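Local coordinates for exopolysaccharide biosynthesis protein (Pantoea stewartii subsp. stewartii DC283, PDB 6TGF) that modifies the glycan biofilm of its bacterium, probably by hydrolysing exopolysaccharide, with a fold built on a bacteriophage tailspike-like parallel beta-helix, at residues Gln315-Phe320 with Leu347-Cys352; Gly370-Leu375 with Gly393-Ala398; Asp250-Ile255 with Thr281-Gly286. All coordinates share one frame; numbering follows the deposited sequence.

Contact 1: residues Gln315-Phe320 with Leu347-Cys352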
loop_
_atom_site.group_PDB
_atom_site.type_symbol
_atom_site.label_atom_id
_atom_site.label_comp_id
_atom_site.label_asym_id
_atom_site.label_seq_id
_atom_site.Cartn_x
_atom_site.Cartn_y
_atom_site.Cartn_z
ATOM N N GLN B 315 -6.822 -1.581 -36.226
ATOM C CA GLN B 315 -6.171 -2.280 -37.370
ATOM C C GLN B 315 -4.938 -3.059 -36.892
ATOM O O GLN B 315 -4.622 -4.080 -37.528
ATOM C CB GLN B 315 -5.813 -1.278 -38.471
ATOM C CG GLN B 315 -7.024 -0.563 -39.058
ATOM C CD GLN B 315 -8.149 -1.507 -39.410
ATOM O OE1 GLN B 315 -8.019 -2.366 -40.278
ATOM N NE2 GLN B 315 -9.272 -1.356 -38.726
ATOM N N SER B 316 -4.273 -2.599 -35.827
ATOM C CA SER B 316 -3.105 -3.272 -35.199
ATOM C C SER B 316 -3.574 -4.106 -34.008
ATOM O O SER B 316 -4.531 -3.731 -33.334
ATOM C CB SER B 316 -2.054 -2.269 -34.792
ATOM O OG SER B 316 -2.570 -1.340 -33.849
ATOM N N PRO B 317 -2.935 -5.264 -33.715
ATOM C CA PRO B 317 -3.288 -6.056 -32.535
ATOM C C PRO B 317 -3.016 -5.332 -31.205
ATOM O O PRO B 317 -3.671 -5.658 -30.233
ATOM C CB PRO B 317 -2.426 -7.325 -32.655
ATOM C CG PRO B 317 -1.296 -6.942 -33.588
ATOM C CD PRO B 317 -1.872 -5.891 -34.514
ATOM N N PHE B 318 -2.069 -4.385 -31.188
ATOM C CA PHE B 318 -1.754 -3.518 -30.021
ATOM C C PHE B 318 -1.400 -2.108 -30.508
ATOM O O PHE B 318 -0.721 -1.987 -31.547
ATOM C CB PHE B 318 -0.611 -4.113 -29.195
ATOM C CG PHE B 318 -0.901 -5.468 -28.602
ATOM C CD1 PHE B 318 -1.497 -5.586 -27.357
ATOM C CD2 PHE B 318 -0.585 -6.628 -29.289
ATOM C CE1 PHE B 318 -1.767 -6.833 -26.816
ATOM C CE2 PHE B 318 -0.857 -7.874 -28.745
ATOM C CZ PHE B 318 -1.447 -7.974 -27.509
ATOM N N VAL B 319 -1.839 -1.080 -29.775
ATOM C CA VAL B 319 -1.546 0.355 -30.080
ATOM C C VAL B 319 -0.035 0.580 -29.928
ATOM O O VAL B 319 0.519 1.377 -30.709
ATOM C CB VAL B 319 -2.364 1.319 -29.194
ATOM C CG1 VAL B 319 -2.014 2.778 -29.456
ATOM C CG2 VAL B 319 -3.862 1.110 -29.352
ATOM N N PHE B 320 0.603 -0.112 -28.975
ATOM C CA PHE B 320 2.063 -0.042 -28.695
ATOM C C PHE B 320 2.662 -1.455 -28.676
ATOM O O PHE B 320 2.277 -2.259 -27.807
ATOM C CB PHE B 320 2.309 0.690 -27.374
ATOM C CG PHE B 320 1.654 2.046 -27.292
ATOM C CD1 PHE B 320 1.998 3.050 -28.183
ATOM C CD2 PHE B 320 0.692 2.317 -26.330
ATOM C CE1 PHE B 320 1.393 4.297 -28.115
ATOM C CE2 PHE B 320 0.092 3.565 -26.262
ATOM C CZ PHE B 320 0.442 4.552 -27.154
ATOM N N LEU B 347 -3.839 -2.255 -25.809
ATOM C CA LEU B 347 -3.115 -0.975 -25.568
ATOM C C LEU B 347 -1.611 -1.190 -25.769
ATOM O O LEU B 347 -1.016 -0.447 -26.575
ATOM C CB LEU B 347 -3.420 -0.452 -24.159
ATOM C CG LEU B 347 -2.629 0.787 -23.731
ATOM C CD1 LEU B 347 -2.768 1.912 -24.746
ATOM C CD2 LEU B 347 -3.063 1.261 -22.353
ATOM N N LEU B 348 -1.016 -2.150 -25.054
ATOM C CA LEU B 348 0.447 -2.421 -25.101
ATOM C C LEU B 348 0.719 -3.925 -25.007
ATOM O O LEU B 348 0.051 -4.607 -24.205
ATOM C CB LEU B 348 1.144 -1.669 -23.963
ATOM C CG LEU B 348 2.667 -1.809 -23.928
ATOM C CD1 LEU B 348 3.341 -0.474 -23.648
ATOM C CD2 LEU B 348 3.107 -2.858 -22.916
ATOM N N ARG B 349 1.676 -4.405 -25.809
ATOM C CA ARG B 349 2.335 -5.728 -25.651
ATOM C C ARG B 349 3.847 -5.514 -25.547
ATOM O O ARG B 349 4.400 -4.803 -26.408
ATOM C CB ARG B 349 2.027 -6.661 -26.827
ATOM C CG ARG B 349 2.896 -7.911 -26.843
ATOM C CD ARG B 349 2.362 -9.018 -27.729
ATOM N NE ARG B 349 2.291 -8.629 -29.130
ATOM C CZ ARG B 349 1.767 -9.377 -30.098
ATOM N NH1 ARG B 349 1.252 -10.564 -29.820
ATOM N NH2 ARG B 349 1.747 -8.928 -31.340
ATOM N N ASN B 350 4.479 -6.117 -24.537
ATOM C CA ASN B 350 5.954 -6.160 -24.367
ATOM C C ASN B 350 6.429 -7.570 -24.737
ATOM O O ASN B 350 5.937 -8.532 -24.117
ATOM C CB ASN B 350 6.364 -5.761 -22.946
ATOM C CG ASN B 350 7.845 -5.474 -22.801
ATOM O OD1 ASN B 350 8.578 -5.418 -23.787
ATOM N ND2 ASN B 350 8.294 -5.285 -21.572
ATOM N N THR B 351 7.330 -7.683 -25.720
ATOM C CA THR B 351 7.824 -8.973 -26.280
ATOM C C THR B 351 9.308 -9.183 -25.948
ATOM O O THR B 351 9.876 -10.178 -26.443
ATOM C CB THR B 351 7.586 -9.044 -27.794
ATOM O OG1 THR B 351 8.034 -7.825 -28.388
ATOM C CG2 THR B 351 6.134 -9.273 -28.145
ATOM N N CYS B 352 9.910 -8.304 -25.140
ATOM C CA CYS B 352 11.318 -8.423 -24.672
ATOM C C CYS B 352 11.477 -9.710 -23.869
ATOM O O CYS B 352 10.858 -9.860 -22.817
ATOM C CB CYS B 352 11.730 -7.234 -23.812
ATOM S SG CYS B 352 13.423 -7.357 -23.180
#
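F318 and R349 meet where two successive coils of the parallel beta-helix turn a corner and stack, a worked example of how such a solenoid combines backbone pairing with side-chain packing. R349 CB sits squarely over the F318 ring, 3.4 Å from its centroid in a CH-pi contact. The arginine side chain crosses the ring at about a right angle: CG lies anti to the backbone N (chi1 169°), and a bend at chi3 brings NE to 3.3 Å from F318 CE2. One guanidinium face is thereby turned onto CE2, which sits over the centre of that face, with the guanidinium and ring planes tilted 42° apart. The charged end is paired by a salt bridge from NH2 to E321, which helps to position the arginine.

Behind this pair lies a parallel beta bridge between F320 and L348. F320 N donates to L347 O at 2.9 Å, and R349 N donates to F320 O at 3.0 Å. The side chains of F320 and L348 lie on the other side of the sheet from R349, F320 CB 4.0 Å from L348 CD1; the end of L347 swings back beside F320, its CD1 3.6 Å from F320 CE2. I295 and F293 of the strand 290-296 add to this core. At the corner itself, V319 CG1 is placed over the centre of the F320 ring, 3.7 Å above its plane.

Contact 2: residues Gly370-Leu375 with Gly393-Ala398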
loop_
_atom_site.group_PDB
_atom_site.type_symbol
_atom_site.label_atom_id
_atom_site.label_comp_id
_atom_site.label_asym_id
_atom_site.label_seq_id
_atom_site.Cartn_x
_atom_site.Cartn_y
_atom_site.Cartn_z
ATOM N N GLY B 370 -9.195 -6.310 -27.991
ATOM C CA GLY B 370 -7.984 -7.152 -27.896
ATOM C C GLY B 370 -7.562 -7.390 -26.458
ATOM O O GLY B 370 -8.374 -7.132 -25.550
ATOM N N THR B 371 -6.333 -7.875 -26.255
ATOM C CA THR B 371 -5.692 -8.041 -24.922
ATOM C C THR B 371 -5.164 -6.674 -24.471
ATOM O O THR B 371 -4.211 -6.189 -25.100
ATOM C CB THR B 371 -4.586 -9.104 -24.960
ATOM O OG1 THR B 371 -5.162 -10.343 -25.376
ATOM C CG2 THR B 371 -3.903 -9.295 -23.623
ATOM N N ALA B 372 -5.759 -6.080 -23.431
ATOM C CA ALA B 372 -5.436 -4.717 -22.941
ATOM C C ALA B 372 -3.935 -4.607 -22.640
ATOM O O ALA B 372 -3.293 -3.688 -23.177
ATOM C CB ALA B 372 -6.274 -4.381 -21.729
ATOM N N LEU B 373 -3.403 -5.516 -21.816
ATOM C CA LEU B 373 -1.960 -5.596 -21.461
ATOM C C LEU B 373 -1.471 -7.034 -21.653
ATOM O O LEU B 373 -2.121 -7.953 -21.118
ATOM C CB LEU B 373 -1.763 -5.141 -20.011
ATOM C CG LEU B 373 -1.925 -3.644 -19.751
ATOM C CD1 LEU B 373 -1.929 -3.354 -18.257
ATOM C CD2 LEU B 373 -0.830 -2.842 -20.443
ATOM N N SER B 374 -0.366 -7.208 -22.386
ATOM C CA SER B 374 0.291 -8.512 -22.666
ATOM C C SER B 374 1.767 -8.440 -22.255
ATOM O O SER B 374 2.510 -7.658 -22.878
ATOM C CB SER B 374 0.141 -8.887 -24.118
ATOM O OG SER B 374 0.760 -10.136 -24.386
ATOM N N LEU B 375 2.162 -9.221 -21.242
ATOM C CA LEU B 375 3.538 -9.245 -20.673
ATOM C C LEU B 375 4.153 -10.637 -20.870
ATOM O O LEU B 375 3.391 -11.615 -20.972
ATOM C CB LEU B 375 3.471 -8.870 -19.188
ATOM C CG LEU B 375 2.737 -7.570 -18.862
ATOM C CD1 LEU B 375 2.711 -7.326 -17.362
ATOM C CD2 LEU B 375 3.362 -6.384 -19.580
ATOM N N GLY B 393 -11.995 -8.786 -24.856
ATOM C CA GLY B 393 -10.729 -9.544 -24.844
ATOM C C GLY B 393 -10.203 -9.721 -23.431
ATOM O O GLY B 393 -10.931 -9.365 -22.481
ATOM N N ASP B 394 -8.986 -10.259 -23.296
ATOM C CA ASP B 394 -8.250 -10.345 -22.007
ATOM C C ASP B 394 -7.845 -8.929 -21.588
ATOM O O ASP B 394 -7.559 -8.112 -22.482
ATOM C CB ASP B 394 -7.019 -11.251 -22.113
ATOM C CG ASP B 394 -7.330 -12.716 -22.372
ATOM O OD1 ASP B 394 -8.510 -13.101 -22.248
ATOM O OD2 ASP B 394 -6.385 -13.461 -22.693
ATOM N N VAL B 395 -7.836 -8.646 -20.282
ATOM C CA VAL B 395 -7.423 -7.326 -19.720
ATOM C C VAL B 395 -5.949 -7.427 -19.293
ATOM O O VAL B 395 -5.091 -6.927 -20.044
ATOM C CB VAL B 395 -8.361 -6.883 -18.579
ATOM C CG1 VAL B 395 -7.931 -5.562 -17.959
ATOM C CG2 VAL B 395 -9.804 -6.797 -19.053
ATOM N N ILE B 396 -5.662 -8.073 -18.158
ATOM C CA ILE B 396 -4.275 -8.291 -17.648
ATOM C C ILE B 396 -3.833 -9.704 -18.048
ATOM O O ILE B 396 -4.324 -10.676 -17.437
ATOM C CB ILE B 396 -4.189 -8.069 -16.122
ATOM C CG1 ILE B 396 -4.938 -6.810 -15.671
ATOM C CG2 ILE B 396 -2.737 -8.054 -15.665
ATOM C CD1 ILE B 396 -4.455 -5.528 -16.311
ATOM N N GLN B 397 -2.948 -9.804 -19.044
ATOM C CA GLN B 397 -2.416 -11.086 -19.577
ATOM C C GLN B 397 -0.895 -11.103 -19.401
ATOM O O GLN B 397 -0.256 -10.074 -19.689
ATOM C CB GLN B 397 -2.813 -11.258 -21.045
ATOM C CG GLN B 397 -2.515 -12.642 -21.611
ATOM C CD GLN B 397 -1.117 -12.770 -22.166
ATOM O OE1 GLN B 397 -0.627 -11.896 -22.878
ATOM N NE2 GLN B 397 -0.461 -13.874 -21.847
ATOM N N ALA B 398 -0.349 -12.230 -18.937
ATOM C CA ALA B 398 1.105 -12.476 -18.796
ATOM C C ALA B 398 1.406 -13.945 -19.116
ATOM O O ALA B 398 0.742 -14.826 -18.530
ATOM C CB ALA B 398 1.567 -12.101 -17.408
HETATM O O HOH W 1 -7.669 -11.168 -25.540
#
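L373, S374 and L375 pair one to one with I396, Q397 and A398 as parallel strands, and the match of residues continues back through the preceding turn to G370 opposite G393. The axes of strands 373-375 and 396-398 approach to 4.6 Å and diverge by 17°. Bonds alternate in the parallel manner: L373 N donates to V395 O at 2.8 Å, L373 O accepts from Q397 N, and Q397 O in turn accepts from L375 N. Before the strands begin, A372 N already reaches D394 O at 2.9 Å, so pairing starts in the turn.

Apolar side chains lie over apolar ones and polar over polar, as expected of adjacent coils in a parallel beta-helix. On the inner face L373 and I396 lie side by side, L373 CD1 3.9 Å from I396 CD1. Next to them L375 CB rests 4.2 Å from A398 CB. The other face is polar. S374 OG, carried anti to its own N, donates to Q397 OE1 at 2.7 Å, almost in line with the amide C=O; the glutamine reaches it through a bend at chi2 (-87°). T371 CG2 packs 3.4 Å from Q397 CB, against the aliphatic base of the same chain. A water joins the turns, 2.6 Å from T371 OG1 and accepting from D394 N, while the D394 carboxylate is held by N431 and the backbone N of K428.

Strand 346-350 continues the pairing beyond A372 and S374, and strand 430-431 lies beyond Q397. Inward, L373 meets F358 and F365 of strand 356-366, whereas I396 packs on I383 and W386 of strand 380-389.

Contact 3: residues Asp250-Ile255 with Thr281-Gly286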
loop_
_atom_site.group_PDB
_atom_site.type_symbol
_atom_site.label_atom_id
_atom_site.label_comp_id
_atom_site.label_asym_id
_atom_site.label_seq_id
_atom_site.Cartn_x
_atom_site.Cartn_y
_atom_site.Cartn_z
ATOM N N ASP B 250 -3.788 11.570 -36.644
ATOM C CA ASP B 250 -2.879 10.483 -36.194
ATOM C C ASP B 250 -1.650 11.121 -35.537
ATOM O O ASP B 250 -0.934 11.874 -36.228
ATOM C CB ASP B 250 -2.496 9.563 -37.357
ATOM C CG ASP B 250 -1.748 8.308 -36.940
ATOM O OD1 ASP B 250 -1.680 8.033 -35.723
ATOM O OD2 ASP B 250 -1.240 7.612 -37.838
ATOM N N SER B 251 -1.435 10.836 -34.249
ATOM C CA SER B 251 -0.289 11.332 -33.441
ATOM C C SER B 251 0.772 10.233 -33.296
ATOM O O SER B 251 1.663 10.392 -32.441
ATOM C CB SER B 251 -0.760 11.834 -32.098
ATOM O OG SER B 251 -1.431 10.810 -31.380
ATOM N N ALA B 252 0.690 9.170 -34.104
ATOM C CA ALA B 252 1.682 8.070 -34.153
ATOM C C ALA B 252 3.044 8.623 -34.569
ATOM O O ALA B 252 4.047 8.298 -33.939
ATOM C CB ALA B 252 1.218 6.965 -35.074
ATOM N N PRO B 253 3.140 9.473 -35.621
ATOM C CA PRO B 253 4.420 10.066 -36.014
ATOM C C PRO B 253 5.110 10.815 -34.863
ATOM O O PRO B 253 6.307 10.655 -34.701
ATOM C CB PRO B 253 4.045 11.043 -37.139
ATOM C CG PRO B 253 2.765 10.476 -37.706
ATOM C CD PRO B 253 2.042 9.896 -36.508
ATOM N N ALA B 254 4.341 11.605 -34.104
ATOM C CA ALA B 254 4.810 12.391 -32.937
ATOM C C ALA B 254 5.328 11.438 -31.854
ATOM O O ALA B 254 6.433 11.678 -31.332
ATOM C CB ALA B 254 3.693 13.262 -32.414
ATOM N N ILE B 255 4.551 10.394 -31.543
ATOM C CA ILE B 255 4.880 9.359 -30.516
ATOM C C ILE B 255 6.182 8.654 -30.918
ATOM O O ILE B 255 7.042 8.469 -30.036
ATOM C CB ILE B 255 3.707 8.372 -30.334
ATOM C CG1 ILE B 255 2.510 9.053 -29.663
ATOM C CG2 ILE B 255 4.150 7.135 -29.563
ATOM C CD1 ILE B 255 1.216 8.280 -29.770
ATOM N N THR B 281 -2.489 5.340 -34.390
ATOM C CA THR B 281 -2.379 4.079 -35.172
ATOM C C THR B 281 -1.271 3.219 -34.553
ATOM O O THR B 281 -0.388 3.793 -33.883
ATOM C CB THR B 281 -2.118 4.354 -36.660
ATOM O OG1 THR B 281 -0.967 5.191 -36.772
ATOM C CG2 THR B 281 -3.294 5.008 -37.350
ATOM N N GLY B 282 -1.327 1.902 -34.771
ATOM C CA GLY B 282 -0.368 0.912 -34.242
ATOM C C GLY B 282 1.074 1.383 -34.360
ATOM O O GLY B 282 1.551 1.542 -35.499
ATOM N N CYS B 283 1.737 1.603 -33.221
ATOM C CA CYS B 283 3.170 1.990 -33.114
ATOM C C CYS B 283 4.008 0.745 -32.805
ATOM O O CYS B 283 3.809 0.157 -31.723
ATOM C CB CYS B 283 3.378 3.045 -32.033
ATOM S SG CYS B 283 2.684 4.663 -32.461
ATOM N N ASP B 284 4.904 0.366 -33.722
ATOM C CA ASP B 284 5.786 -0.826 -33.601
ATOM C C ASP B 284 7.207 -0.367 -33.249
ATOM O O ASP B 284 7.909 0.128 -34.150
ATOM C CB ASP B 284 5.749 -1.670 -34.879
ATOM C CG ASP B 284 6.253 -3.094 -34.701
ATOM O OD1 ASP B 284 7.248 -3.283 -33.971
ATOM O OD2 ASP B 284 5.641 -4.007 -35.294
ATOM N N PHE B 285 7.599 -0.525 -31.980
ATOM C CA PHE B 285 8.986 -0.355 -31.471
ATOM C C PHE B 285 9.587 -1.742 -31.202
ATOM O O PHE B 285 10.337 -1.903 -30.215
ATOM C CB PHE B 285 8.996 0.499 -30.199
ATOM C CG PHE B 285 8.088 1.702 -30.223
ATOM C CD1 PHE B 285 8.423 2.833 -30.952
ATOM C CD2 PHE B 285 6.903 1.711 -29.503
ATOM C CE1 PHE B 285 7.590 3.942 -30.964
ATOM C CE2 PHE B 285 6.070 2.820 -29.517
ATOM C CZ PHE B 285 6.417 3.934 -30.246
ATOM N N GLY B 286 9.272 -2.711 -32.069
ATOM C CA GLY B 286 9.475 -4.152 -31.818
ATOM C C GLY B 286 10.835 -4.649 -32.276
ATOM O O GLY B 286 11.603 -3.848 -32.850
#
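D250 and T281 carry the polar half of this contact, which joins the start of helix 252-265 to the chain entering strand 283-284. The carboxylate uses both oxygens on the threonine. T281 OG1 donates to D250 OD2 at 2.7 Å, arriving on the syn side and 21° out of the carboxylate plane, while T281 N donates to D250 OD1 at 3.1 Å. That same OD1 also accepts from A252 N, closing an Asx turn at the head of the helix. Its two N-H donors come from opposite faces of the carboxylate plane, which leaves the group gripped from above and below. With chi1 at 54° the threonine hydroxyl lies between the backbone N and the carbonyl carbon, where it and the N-H can both reach the carboxylate. S251, at the N-cap position, makes no capping bond; its OG is hydrogen-bonded to F279 O.

The apolar half lies further along the helix. C283 SG is 3.8 Å from A252 CB and 4.1 Å from I255 CG2, so the sulfur is set against one side of the first helical turn. I255 CG2, the branch anti to the backbone N, then touches F285 CZ at 4.0 Å, meeting the ring at its edge and in its plane. Y259 of the same helix and F293 also meet this ring, at inclined angles.

Strand 283-284 is an outermost strand of its sheet, and the packing of the helix here is consistent with the helical caps that close many parallel beta-helices. The chemistry divides the work: three donors on one carboxylate probably fix its rotation, while C283 and F285 give A252 and I255 of the helix an apolar surface to pack on.

Overall arrangement
Contacts 3, 1 and 2 follow one another in that order both along the chain and along the beta-helix, each closing before the next opens. All reach the same parallel sheet, in which strands 283-284, 318-324, 346-350, 373-378 and 396-399 lie in sequence order. Centres of contacts 3 and 1 are about 11 Å apart and those of contacts 1 and 2 about 10 Å apart; backbone bonds probably link each pair, V319 O with C283 N and N350 N with S374 O. Contacts 2 and 3, with centres about 19 Å apart, do not touch. The series thus runs from an end probably capped by helix 252-265 into regularly repeating coils, the elongated core of this tailspike-like enzyme.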